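N5-carboxyaminoimidazole ribonucleotide synthetase (Bacillus anthracis, PDB 3QFF) catalyses the ATP-dependent carboxylation of 5-aminoimidazole ribonucleotide with bicarbonate to give N5-carboxyaminoimidazole ribonucleotide, a step in purine biosynthesis. Local coordinates at residues Lys15-Ile20 / Arg300-Leu305; His97-Gln102 / Arg203-Glu208; Val358-Asp363 / Leu369-Ser374. One frame throughout, in Å; residues are numbered along the deposited sequence.

Contact 1: Lys15-Ile20 / Arg300-Leu305; sequences KTIGII and RAICNL
The shortest polar bond beside the meeting of I17 with I302 and C303 runs from L305 N to R300 O, 2.8 Å long, and belongs to a Schellman motif that terminates helix 294-303. N304 is its C-prime residue, with a positive phi of 62°, and its backbone N makes the companion bond to A301 O, a weak one at 3.4 Å. The turn is pinned from outside as well: N304 OD1 is hydrogen-bonded to S206 OG and N304 ND2 gives a bond to the carbonyl of M7. The helix end so fixed lies against strand 16-20, an inner strand of the parallel sheet of the Rossmann-like preATP-grasp domain, flanked by strands 39-44 and 78-81. No hydrogen bond crosses between the two segments; the join is apolar, and all three residues that make it are buried. I17 supplies both branches. Its CG2 stands anti to the backbone N and meets the end of I302, CD1, at 4.3 Å. The other branch is extended along chi2 (169°) and carries CD1 toward C303, whose sulphur touches it at 3.9 Å. One isoleucine thus engages two consecutive residues with two different methyls, while the backbones stay well separated, 9.0 Å between I17 CA and C303 CA. Around this small patch, I17 also packs on V78, I40 and Y38, and I302 on T80, so that the helix end rests on more than one strand of the sheet. R300, which donates from NH1 to the carbonyl of G296, also packs on Y340 of the second subunit. The sulphur meets I17 nearly end-on, with C303 CB, C303 SG and I17 CD1 making an angle of about 165°.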
ATOM      1  N   LYS A  15     -15.567  -0.062  10.709  1.00 24.23           N
ATOM      2  CA  LYS A  15     -15.473   0.639  11.991  1.00 23.66           C
ATOM      3  C   LYS A  15     -14.384   1.706  11.930  1.00 22.58           C
ATOM      4  O   LYS A  15     -13.596   1.742  10.983  1.00 22.34           O
ATOM      5  CB  LYS A  15     -15.172  -0.342  13.131  1.00 23.48           C
ATOM      6  CG  LYS A  15     -16.218  -1.436  13.350  1.00 25.17           C
ATOM      7  CD  LYS A  15     -17.525  -0.892  13.936  1.00 28.65           C
ATOM      8  CE  LYS A  15     -18.358  -2.026  14.536  1.00 28.59           C
ATOM      9  NZ  LYS A  15     -18.640  -3.057  13.490  1.00 32.34           N
ATOM     10  N   THR A  16     -14.327   2.541  12.965  1.00 22.36           N
ATOM     11  CA  THR A  16     -13.371   3.639  13.058  1.00 21.99           C
ATOM     12  C   THR A  16     -12.197   3.271  13.961  1.00 22.09           C
ATOM     13  O   THR A  16     -12.376   2.871  15.129  1.00 22.71           O
ATOM     14  CB  THR A  16     -14.045   4.931  13.609  1.00 22.34           C
ATOM     15  OG1 THR A  16     -15.170   5.274  12.790  1.00 22.91           O
ATOM     16  CG2 THR A  16     -13.064   6.104  13.663  1.00 21.74           C
ATOM     17  N   ILE A  17     -11.002   3.429  13.412  1.00 21.09           N
ATOM     18  CA  ILE A  17      -9.792   3.356  14.197  1.00 21.10           C
ATOM     19  C   ILE A  17      -9.327   4.771  14.542  1.00 20.89           C
ATOM     20  O   ILE A  17      -9.114   5.615  13.648  1.00 21.25           O
ATOM     21  CB  ILE A  17      -8.675   2.586  13.453  1.00 20.93           C
ATOM     22  CG1 ILE A  17      -9.158   1.168  13.109  1.00 21.13           C
ATOM     23  CG2 ILE A  17      -7.401   2.576  14.305  1.00 20.96           C
ATOM     24  CD1 ILE A  17      -8.243   0.410  12.147  1.00 21.86           C
ATOM     25  N   GLY A  18      -9.173   5.012  15.836  1.00 20.55           N
ATOM     26  CA  GLY A  18      -8.698   6.283  16.361  1.00 20.76           C
ATOM     27  C   GLY A  18      -7.229   6.216  16.722  1.00 20.99           C
ATOM     28  O   GLY A  18      -6.785   5.300  17.426  1.00 20.70           O
ATOM     29  N   ILE A  19      -6.478   7.204  16.253  1.00 20.50           N
ATOM     30  CA  ILE A  19      -5.034   7.233  16.436  1.00 21.14           C
ATOM     31  C   ILE A  19      -4.620   8.471  17.240  1.00 21.39           C
ATOM     32  O   ILE A  19      -4.976   9.604  16.891  1.00 21.59           O
ATOM     33  CB  ILE A  19      -4.291   7.228  15.070  1.00 20.90           C
ATOM     34  CG1 ILE A  19      -4.737   6.021  14.217  1.00 21.56           C
ATOM     35  CG2 ILE A  19      -2.760   7.258  15.295  1.00 21.28           C
ATOM     36  CD1 ILE A  19      -4.167   5.984  12.786  1.00 22.09           C
ATOM     37  N   ILE A  20      -3.881   8.241  18.322  1.00 21.18           N
ATOM     38  CA  ILE A  20      -3.303   9.331  19.100  1.00 21.00           C
ATOM     39  C   ILE A  20      -1.909   9.663  18.546  1.00 21.54           C
ATOM     40  O   ILE A  20      -0.952   8.902  18.719  1.00 20.92           O
ATOM     41  CB  ILE A  20      -3.243   9.011  20.612  1.00 21.02           C
ATOM     42  CG1 ILE A  20      -4.642   8.671  21.146  1.00 21.46           C
ATOM     43  CG2 ILE A  20      -2.610  10.187  21.409  1.00 20.69           C
ATOM     44  CD1 ILE A  20      -4.646   8.079  22.523  1.00 24.08           C
ATOM     45  N   ARG A 300      -4.148  -5.213  11.699  1.00 20.38           N
ATOM     46  CA  ARG A 300      -4.685  -6.573  11.891  1.00 20.31           C
ATOM     47  C   ARG A 300      -4.554  -7.024  13.335  1.00 19.88           C
ATOM     48  O   ARG A 300      -5.471  -7.631  13.859  1.00 19.73           O
ATOM     49  CB  ARG A 300      -3.987  -7.595  10.990  1.00 20.95           C
ATOM     50  CG  ARG A 300      -4.252  -7.403   9.513  1.00 22.95           C
ATOM     51  CD  ARG A 300      -3.228  -8.181   8.653  1.00 24.52           C
ATOM     52  NE  ARG A 300      -3.669  -8.284   7.263  1.00 27.77           N
ATOM     53  CZ  ARG A 300      -3.536  -7.331   6.334  1.00 31.91           C
ATOM     54  NH1 ARG A 300      -2.966  -6.171   6.624  1.00 32.62           N
ATOM     55  NH2 ARG A 300      -3.989  -7.536   5.093  1.00 32.56           N
ATOM     56  N   ALA A 301      -3.411  -6.732  13.957  1.00 18.95           N
ATOM     57  CA  ALA A 301      -3.132  -7.134  15.333  1.00 18.84           C
ATOM     58  C   ALA A 301      -4.115  -6.532  16.345  1.00 19.46           C
ATOM     59  O   ALA A 301      -4.638  -7.246  17.214  1.00 18.42           O
ATOM     60  CB  ALA A 301      -1.674  -6.778  15.736  1.00 18.63           C
ATOM     61  N   ILE A 302      -4.352  -5.227  16.244  1.00 19.28           N
ATOM     62  CA  ILE A 302      -5.229  -4.563  17.205  1.00 20.58           C
ATOM     63  C   ILE A 302      -6.715  -4.860  16.941  1.00 20.63           C
ATOM     64  O   ILE A 302      -7.527  -4.839  17.867  1.00 20.69           O
ATOM     65  CB  ILE A 302      -4.973  -3.039  17.301  1.00 20.21           C
ATOM     66  CG1 ILE A 302      -5.352  -2.340  15.994  1.00 20.58           C
ATOM     67  CG2 ILE A 302      -3.503  -2.763  17.740  1.00 21.58           C
ATOM     68  CD1 ILE A 302      -5.390  -0.817  16.086  1.00 22.10           C
ATOM     69  N   CYS A 303      -7.059  -5.110  15.680  1.00 20.88           N
ATOM     70  CA  CYS A 303      -8.432  -5.429  15.303  1.00 21.89           C
ATOM     71  C   CYS A 303      -8.716  -6.924  15.452  1.00 22.79           C
ATOM     72  O   CYS A 303      -9.859  -7.359  15.284  1.00 22.60           O
ATOM     73  CB  CYS A 303      -8.731  -4.991  13.860  1.00 21.88           C
ATOM     74  SG  CYS A 303      -8.739  -3.201  13.587  1.00 22.99           S
ATOM     75  N   ASN A 304      -7.671  -7.699  15.767  1.00 23.14           N
ATOM     76  CA  ASN A 304      -7.762  -9.154  15.928  1.00 24.12           C
ATOM     77  C   ASN A 304      -8.198  -9.866  14.642  1.00 24.12           C
ATOM     78  O   ASN A 304      -9.034 -10.768  14.652  1.00 24.62           O
ATOM     79  CB  ASN A 304      -8.658  -9.520  17.132  1.00 23.72           C
ATOM     80  CG  ASN A 304      -8.400 -10.929  17.660  1.00 25.65           C
ATOM     81  OD1 ASN A 304      -7.322 -11.498  17.458  1.00 26.38           O
ATOM     82  ND2 ASN A 304      -9.396 -11.499  18.349  1.00 25.71           N
ATOM     83  N   LEU A 305      -7.639  -9.433  13.518  1.00 24.43           N
ATOM     84  CA  LEU A 305      -7.771 -10.173  12.264  1.00 24.37           C
ATOM     85  C   LEU A 305      -6.595 -11.139  12.150  1.00 24.26           C
ATOM     86  O   LEU A 305      -5.583 -10.981  12.852  1.00 24.13           O
ATOM     87  CB  LEU A 305      -7.777  -9.210  11.075  1.00 24.84           C
ATOM     88  CG  LEU A 305      -8.701  -7.991  11.166  1.00 25.43           C
ATOM     89  CD1 LEU A 305      -8.464  -7.094   9.973  1.00 25.52           C
ATOM     90  CD2 LEU A 305     -10.186  -8.415  11.250  1.00 24.92           C
TER

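Contact 2: His97-Gln102 / Arg203-Glu208; sequences HAYLPQ and RSVSGE
V205 presents both of its methyls to the end of Y99: the phenol OH lies 3.8 Å from V205 CG2 and 3.9 Å from V205 CG1. The two side chains approach from opposite directions, and CG2 serves twice, for it also packs on P101 CB at 3.7 Å. Y99 gets there because its ring is thrown anti to the backbone N (chi1 -176°). P101 sits against the same ring from within its own segment, with P101 CD 3.8 Å above the plane and over the ring centre, so the proline backs the ring while the hydroxyl end of Y99 and P101 CB together receive the valine. R9 adds a cation-pi contact with Y99, and P101 also packs on V78 and on I302 of helix 294-303. What places V205 is a beta hairpin between strands 195-203 and 209-220 of the ATP-grasp domain, along with its own backbone bond to A301. V205 occupies the second position of the type I turn S204 to G207, closed by G207 N to S204 O at 2.9 Å. A further bond, S204 N to E208 O at 2.8 Å, and the positive phi of G207 (93°) make this a type I turn with a G1 beta bulge. G207 CA, in turn, lies 3.6 Å above the guanidinium plane of R203, whose NH1 is bonded to the carbonyl of L254. On the other segment, the backbone of Y99 is bonded to V79 of strand 78-81 and Q102 OE1 to T80 OG1, tying this loop to the parallel sheet.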
ATOM      1  N   HIS A  97     -12.173   2.612  29.733  1.00 31.47           N
ATOM      2  CA  HIS A  97     -13.436   3.158  29.213  1.00 31.65           C
ATOM      3  C   HIS A  97     -13.537   3.228  27.687  1.00 31.02           C
ATOM      4  O   HIS A  97     -14.598   3.542  27.142  1.00 31.32           O
ATOM      5  CB  HIS A  97     -13.731   4.525  29.840  1.00 32.56           C
ATOM      6  CG  HIS A  97     -13.754   4.503  31.335  1.00 35.31           C
ATOM      7  ND1 HIS A  97     -14.702   3.805  32.053  1.00 39.52           N
ATOM      8  CD2 HIS A  97     -12.942   5.084  32.248  1.00 38.48           C
ATOM      9  CE1 HIS A  97     -14.475   3.963  33.346  1.00 41.17           C
ATOM     10  NE2 HIS A  97     -13.411   4.736  33.492  1.00 41.35           N
ATOM     11  N   ALA A  98     -12.429   2.963  26.999  1.00 29.78           N
ATOM     12  CA  ALA A  98     -12.444   2.795  25.552  1.00 28.55           C
ATOM     13  C   ALA A  98     -11.918   1.402  25.251  1.00 27.60           C
ATOM     14  O   ALA A  98     -11.755   0.576  26.160  1.00 26.68           O
ATOM     15  CB  ALA A  98     -11.573   3.848  24.874  1.00 29.25           C
ATOM     16  N   TYR A  99     -11.675   1.133  23.976  1.00 25.83           N
ATOM     17  CA  TYR A  99     -11.056  -0.123  23.598  1.00 24.98           C
ATOM     18  C   TYR A  99      -9.612   0.115  23.142  1.00 24.36           C
ATOM     19  O   TYR A  99      -9.369   0.538  22.010  1.00 23.55           O
ATOM     20  CB  TYR A  99     -11.892  -0.869  22.541  1.00 24.23           C
ATOM     21  CG  TYR A  99     -11.312  -2.222  22.217  1.00 23.54           C
ATOM     22  CD1 TYR A  99     -11.028  -3.145  23.231  1.00 23.65           C
ATOM     23  CD2 TYR A  99     -11.033  -2.581  20.901  1.00 22.77           C
ATOM     24  CE1 TYR A  99     -10.465  -4.385  22.935  1.00 24.29           C
ATOM     25  CE2 TYR A  99     -10.484  -3.817  20.595  1.00 23.63           C
ATOM     26  CZ  TYR A  99     -10.204  -4.716  21.612  1.00 23.80           C
ATOM     27  OH  TYR A  99      -9.645  -5.931  21.299  1.00 23.57           O
ATOM     28  N   LEU A 100      -8.674  -0.137  24.061  1.00 24.08           N
ATOM     29  CA  LEU A 100      -7.232   0.018  23.843  1.00 23.44           C
ATOM     30  C   LEU A 100      -6.550  -1.346  24.075  1.00 23.76           C
ATOM     31  O   LEU A 100      -5.974  -1.577  25.148  1.00 23.69           O
ATOM     32  CB  LEU A 100      -6.651   1.063  24.815  1.00 23.66           C
ATOM     33  CG  LEU A 100      -5.194   1.496  24.600  1.00 24.18           C
ATOM     34  CD1 LEU A 100      -5.138   2.674  23.642  1.00 23.27           C
ATOM     35  CD2 LEU A 100      -4.514   1.845  25.945  1.00 24.61           C
ATOM     36  N   PRO A 101      -6.615  -2.251  23.074  1.00 23.31           N
ATOM     37  CA  PRO A 101      -6.098  -3.619  23.190  1.00 24.18           C
ATOM     38  C   PRO A 101      -4.597  -3.700  23.492  1.00 24.58           C
ATOM     39  O   PRO A 101      -4.157  -4.698  24.049  1.00 24.20           O
ATOM     40  CB  PRO A 101      -6.385  -4.233  21.803  1.00 23.95           C
ATOM     41  CG  PRO A 101      -6.593  -3.083  20.887  1.00 23.20           C
ATOM     42  CD  PRO A 101      -7.228  -2.017  21.754  1.00 23.04           C
ATOM     43  N   GLN A 102      -3.832  -2.664  23.131  1.00 24.80           N
ATOM     44  CA  GLN A 102      -2.397  -2.617  23.446  1.00 25.47           C
ATOM     45  C   GLN A 102      -2.120  -2.543  24.944  1.00 26.45           C
ATOM     46  O   GLN A 102      -1.074  -3.016  25.413  1.00 26.08           O
ATOM     47  CB  GLN A 102      -1.713  -1.443  22.750  1.00 25.04           C
ATOM     48  CG  GLN A 102      -1.436  -1.690  21.274  1.00 25.74           C
ATOM     49  CD  GLN A 102      -1.194  -0.413  20.535  1.00 26.07           C
ATOM     50  OE1 GLN A 102      -2.125   0.378  20.313  1.00 27.50           O
ATOM     51  NE2 GLN A 102       0.061  -0.171  20.169  1.00 22.42           N
ATOM     52  N   ARG A 203       2.133  -9.177  17.566  1.00 20.92           N
ATOM     53  CA  ARG A 203       1.318 -10.137  18.320  1.00 21.51           C
ATOM     54  C   ARG A 203      -0.109  -9.630  18.387  1.00 21.65           C
ATOM     55  O   ARG A 203      -0.353  -8.509  18.839  1.00 22.04           O
ATOM     56  CB  ARG A 203       1.877 -10.369  19.733  1.00 20.97           C
ATOM     57  CG  ARG A 203       1.185 -11.504  20.475  1.00 22.16           C
ATOM     58  CD  ARG A 203       1.983 -11.996  21.692  1.00 24.58           C
ATOM     59  NE  ARG A 203       1.210 -12.961  22.485  1.00 26.62           N
ATOM     60  CZ  ARG A 203       0.289 -12.642  23.395  1.00 28.11           C
ATOM     61  NH1 ARG A 203      -0.003 -11.380  23.652  1.00 27.04           N
ATOM     62  NH2 ARG A 203      -0.352 -13.603  24.058  1.00 30.77           N
ATOM     63  N   SER A 204      -1.046 -10.441  17.917  1.00 22.50           N
ATOM     64  CA  SER A 204      -2.448 -10.019  17.876  1.00 23.18           C
ATOM     65  C   SER A 204      -3.134 -10.143  19.240  1.00 23.44           C
ATOM     66  O   SER A 204      -2.609 -10.775  20.158  1.00 23.49           O
ATOM     67  CB  SER A 204      -3.230 -10.801  16.809  1.00 23.46           C
ATOM     68  OG  SER A 204      -3.640 -12.077  17.289  1.00 23.03           O
ATOM     69  N   VAL A 205      -4.321  -9.542  19.343  1.00 23.75           N
ATOM     70  CA  VAL A 205      -5.161  -9.614  20.533  1.00 24.85           C
ATOM     71  C   VAL A 205      -5.330 -11.076  20.983  1.00 25.65           C
ATOM     72  O   VAL A 205      -5.235 -11.376  22.181  1.00 26.14           O
ATOM     73  CB  VAL A 205      -6.558  -8.955  20.261  1.00 24.93           C
ATOM     74  CG1 VAL A 205      -7.544  -9.245  21.392  1.00 25.92           C
ATOM     75  CG2 VAL A 205      -6.416  -7.471  20.090  1.00 24.27           C
ATOM     76  N   SER A 206      -5.531 -11.984  20.027  1.00 25.56           N
ATOM     77  CA  SER A 206      -5.725 -13.400  20.347  1.00 26.10           C
ATOM     78  C   SER A 206      -4.424 -14.195  20.567  1.00 26.01           C
ATOM     79  O   SER A 206      -4.475 -15.391  20.844  1.00 26.26           O
ATOM     80  CB  SER A 206      -6.586 -14.086  19.281  1.00 26.72           C
ATOM     81  OG  SER A 206      -5.924 -14.120  18.025  1.00 26.88           O
ATOM     82  N   GLY A 207      -3.273 -13.533  20.437  1.00 25.08           N
ATOM     83  CA  GLY A 207      -1.979 -14.178  20.662  1.00 25.02           C
ATOM     84  C   GLY A 207      -1.261 -14.780  19.455  1.00 25.03           C
ATOM     85  O   GLY A 207      -0.218 -15.396  19.626  1.00 24.23           O
ATOM     86  N   GLU A 208      -1.794 -14.608  18.242  1.00 24.87           N
ATOM     87  CA  GLU A 208      -1.029 -14.973  17.035  1.00 25.27           C
ATOM     88  C   GLU A 208       0.207 -14.074  16.921  1.00 25.37           C
ATOM     89  O   GLU A 208       0.111 -12.874  17.152  1.00 25.27           O
ATOM     90  CB  GLU A 208      -1.878 -14.851  15.771  1.00 24.83           C
ATOM     91  CG  GLU A 208      -1.215 -15.459  14.552  1.00 25.65           C
ATOM     92  CD  GLU A 208      -1.977 -15.203  13.275  1.00 27.60           C
ATOM     93  OE1 GLU A 208      -1.561 -15.752  12.239  1.00 29.97           O
ATOM     94  OE2 GLU A 208      -2.982 -14.452  13.297  1.00 26.91           O
TER

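Contact 3: Val358-Asp363 / Leu369-Ser374; sequences VNILND and LEKAKS
This is a strand-to-helix packing contact in the C-terminal domain, where I360 of strand 354-361 meets K371 and A372 of helix 365-374. Nothing polar bridges the segments, and I360 and A372 are both buried. The closest approach is I360 CD1 to A372 CB, 3.7 Å, and the same methyl lies 4.0 Å from A372 N, close to the helix backbone. The contact is made at the alanine methyl, with I360 CA and A372 CA 7.9 Å apart. The second branch, I360 CG2, stands anti to its backbone N and meets K371 CB at 4.2 Å. Only the root of the lysine takes part: its chain crosses the isoleucine at about a right angle and bends at chi2 (71°), carrying NZ away to the carbonyl of R335. The topology is a beta-alpha unit: the strand runs through a short connection into a helix that packs back on a face of the antiparallel sheet. Strand 354-361 lies between strands 316-322 and 339-343, and I360 packs on V319 and C339 from those neighbours and on A368, a turn earlier in the helix. At the connection, N362 OD1 accepts a bond from N364 N. The next residue along the strand after I360, L361, sends its CB the opposite way and touches E291 of the second subunit.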
ATOM      1  N   VAL A 358      12.874   6.338   1.169  1.00 21.75           N
ATOM      2  CA  VAL A 358      12.843   5.625  -0.092  1.00 22.72           C
ATOM      3  C   VAL A 358      13.316   4.193   0.140  1.00 22.49           C
ATOM      4  O   VAL A 358      14.338   3.966   0.800  1.00 22.68           O
ATOM      5  CB  VAL A 358      13.652   6.368  -1.212  1.00 23.12           C
ATOM      6  CG1 VAL A 358      15.106   6.564  -0.808  1.00 23.64           C
ATOM      7  CG2 VAL A 358      13.554   5.635  -2.553  1.00 24.20           C
ATOM      8  N   ASN A 359      12.542   3.234  -0.377  1.00 21.71           N
ATOM      9  CA  ASN A 359      12.910   1.832  -0.360  1.00 21.54           C
ATOM     10  C   ASN A 359      13.513   1.423  -1.693  1.00 22.87           C
ATOM     11  O   ASN A 359      12.824   1.422  -2.731  1.00 22.39           O
ATOM     12  CB  ASN A 359      11.681   0.972  -0.041  1.00 21.38           C
ATOM     13  CG  ASN A 359      11.286   1.057   1.420  1.00 20.61           C
ATOM     14  OD1 ASN A 359      12.142   1.265   2.292  1.00 22.40           O
ATOM     15  ND2 ASN A 359      10.002   0.915   1.700  1.00 20.65           N
ATOM     16  N   ILE A 360      14.796   1.085  -1.661  1.00 23.28           N
ATOM     17  CA  ILE A 360      15.513   0.694  -2.857  1.00 24.36           C
ATOM     18  C   ILE A 360      15.564  -0.822  -2.917  1.00 25.41           C
ATOM     19  O   ILE A 360      16.282  -1.460  -2.134  1.00 25.39           O
ATOM     20  CB  ILE A 360      16.959   1.259  -2.869  1.00 23.99           C
ATOM     21  CG1 ILE A 360      16.963   2.768  -2.627  1.00 23.65           C
ATOM     22  CG2 ILE A 360      17.669   0.912  -4.195  1.00 25.08           C
ATOM     23  CD1 ILE A 360      18.369   3.338  -2.341  1.00 24.45           C
ATOM     24  N   LEU A 361      14.807  -1.386  -3.853  1.00 26.52           N
ATOM     25  CA  LEU A 361      14.691  -2.827  -4.022  1.00 28.28           C
ATOM     26  C   LEU A 361      15.669  -3.328  -5.077  1.00 28.96           C
ATOM     27  O   LEU A 361      15.805  -2.724  -6.144  1.00 29.66           O
ATOM     28  CB  LEU A 361      13.254  -3.190  -4.421  1.00 28.22           C
ATOM     29  CG  LEU A 361      12.263  -3.734  -3.380  1.00 30.57           C
ATOM     30  CD1 LEU A 361      12.123  -2.849  -2.155  1.00 30.51           C
ATOM     31  CD2 LEU A 361      10.912  -3.927  -4.042  1.00 29.59           C
ATOM     32  N   ASN A 362      16.363  -4.422  -4.773  1.00 29.88           N
ATOM     33  CA  ASN A 362      17.323  -5.026  -5.700  1.00 30.40           C
ATOM     34  C   ASN A 362      17.618  -6.453  -5.285  1.00 31.24           C
ATOM     35  O   ASN A 362      17.622  -6.765  -4.086  1.00 30.86           O
ATOM     36  CB  ASN A 362      18.627  -4.207  -5.765  1.00 30.19           C
ATOM     37  CG  ASN A 362      19.418  -4.466  -7.046  1.00 30.09           C
ATOM     38  OD1 ASN A 362      20.136  -5.455  -7.164  1.00 29.38           O
ATOM     39  ND2 ASN A 362      19.268  -3.579  -8.016  1.00 29.44           N
ATOM     40  N   ASP A 363      17.865  -7.324  -6.267  1.00 32.25           N
ATOM     41  CA  ASP A 363      18.273  -8.704  -5.983  1.00 33.74           C
ATOM     42  C   ASP A 363      19.588  -8.749  -5.214  1.00 33.70           C
ATOM     43  O   ASP A 363      19.826  -9.670  -4.441  1.00 33.67           O
ATOM     44  CB  ASP A 363      18.420  -9.523  -7.270  1.00 34.13           C
ATOM     45  CG  ASP A 363      17.086  -9.867  -7.915  1.00 37.58           C
ATOM     46  OD1 ASP A 363      17.045  -9.916  -9.162  1.00 40.37           O
ATOM     47  OD2 ASP A 363      16.083 -10.093  -7.193  1.00 42.25           O
ATOM     48  N   LEU A 369      22.795  -0.444  -2.174  1.00 31.99           N
ATOM     49  CA  LEU A 369      23.649   0.488  -1.428  1.00 32.29           C
ATOM     50  C   LEU A 369      24.348   1.471  -2.358  1.00 33.02           C
ATOM     51  O   LEU A 369      24.394   2.672  -2.083  1.00 33.20           O
ATOM     52  CB  LEU A 369      24.662  -0.257  -0.553  1.00 32.30           C
ATOM     53  CG  LEU A 369      24.088  -0.895   0.720  1.00 32.06           C
ATOM     54  CD1 LEU A 369      25.148  -1.738   1.420  1.00 30.83           C
ATOM     55  CD2 LEU A 369      23.529   0.160   1.655  1.00 29.45           C
ATOM     56  N   GLU A 370      24.857   0.954  -3.471  1.00 33.78           N
ATOM     57  CA  GLU A 370      25.547   1.777  -4.460  1.00 34.57           C
ATOM     58  C   GLU A 370      24.591   2.776  -5.100  1.00 33.77           C
ATOM     59  O   GLU A 370      24.949   3.944  -5.318  1.00 33.39           O
ATOM     60  CB  GLU A 370      26.186   0.888  -5.523  1.00 35.45           C
ATOM     61  CG  GLU A 370      27.573   1.336  -5.943  1.00 39.89           C
ATOM     62  CD  GLU A 370      27.940   0.856  -7.337  1.00 45.67           C
ATOM     63  OE1 GLU A 370      27.119   1.053  -8.270  1.00 49.53           O
ATOM     64  OE2 GLU A 370      29.048   0.289  -7.510  1.00 48.21           O
ATOM     65  N   LYS A 371      23.361   2.332  -5.368  1.00 33.06           N
ATOM     66  CA  LYS A 371      22.348   3.218  -5.931  1.00 32.57           C
ATOM     67  C   LYS A 371      22.129   4.473  -5.073  1.00 32.54           C
ATOM     68  O   LYS A 371      22.118   5.584  -5.599  1.00 32.26           O
ATOM     69  CB  LYS A 371      21.020   2.483  -6.166  1.00 32.60           C
ATOM     70  CG  LYS A 371      19.923   3.380  -6.756  1.00 32.65           C
ATOM     71  CD  LYS A 371      20.192   3.753  -8.226  1.00 32.31           C
ATOM     72  CE  LYS A 371      19.192   4.821  -8.670  1.00 32.74           C
ATOM     73  NZ  LYS A 371      19.457   5.343 -10.042  1.00 33.76           N
ATOM     74  N   ALA A 372      21.963   4.292  -3.765  1.00 32.37           N
ATOM     75  CA  ALA A 372      21.830   5.421  -2.841  1.00 32.82           C
ATOM     76  C   ALA A 372      23.029   6.381  -2.900  1.00 32.87           C
ATOM     77  O   ALA A 372      22.850   7.594  -2.979  1.00 33.12           O
ATOM     78  CB  ALA A 372      21.603   4.929  -1.403  1.00 32.44           C
ATOM     79  N   LYS A 373      24.239   5.831  -2.868  1.00 33.39           N
ATOM     80  CA  LYS A 373      25.460   6.643  -2.979  1.00 33.76           C
ATOM     81  C   LYS A 373      25.477   7.448  -4.277  1.00 33.58           C
ATOM     82  O   LYS A 373      25.701   8.668  -4.258  1.00 33.13           O
ATOM     83  CB  LYS A 373      26.707   5.751  -2.931  1.00 34.01           C
ATOM     84  CG  LYS A 373      27.261   5.499  -1.553  1.00 36.17           C
ATOM     85  CD  LYS A 373      28.574   4.711  -1.633  1.00 40.09           C
ATOM     86  CE  LYS A 373      28.365   3.230  -1.385  1.00 41.30           C
ATOM     87  NZ  LYS A 373      28.169   2.974   0.084  1.00 44.23           N
ATOM     88  N   SER A 374      25.206   6.763  -5.394  1.00 33.59           N
ATOM     89  CA  SER A 374      25.334   7.359  -6.727  1.00 34.27           C
ATOM     90  C   SER A 374      24.374   8.520  -6.942  1.00 34.11           C
ATOM     91  O   SER A 374      24.617   9.385  -7.783  1.00 34.41           O
ATOM     92  CB  SER A 374      25.197   6.300  -7.840  1.00 34.28           C
ATOM     93  OG  SER A 374      23.848   5.913  -8.055  1.00 35.19           O
TER

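How the contacts relate
Contacts 1 and 2 are neighbours, with centres 9 Å apart, and contact 2 is nested within the chain loop that contact 1 closes. They meet through the C-terminal end of helix 294-303 and the residue after it: A301 O lies 3.1 Å from V205 N and N304 OD1 lies 3.2 Å from S206 N, both probable hydrogen bonds. Helix end and hairpin turn, so joined, pack on strand 16-20 and loop 97-102 of the preATP-grasp domain respectively. Contact 3 comes later in the chain, in the C-terminal domain, its centre 33 Å from that of contact 1 and 37 Å from that of contact 2. Its strand 354-361 shares the antiparallel sheet of strands 195-203 and 209-220.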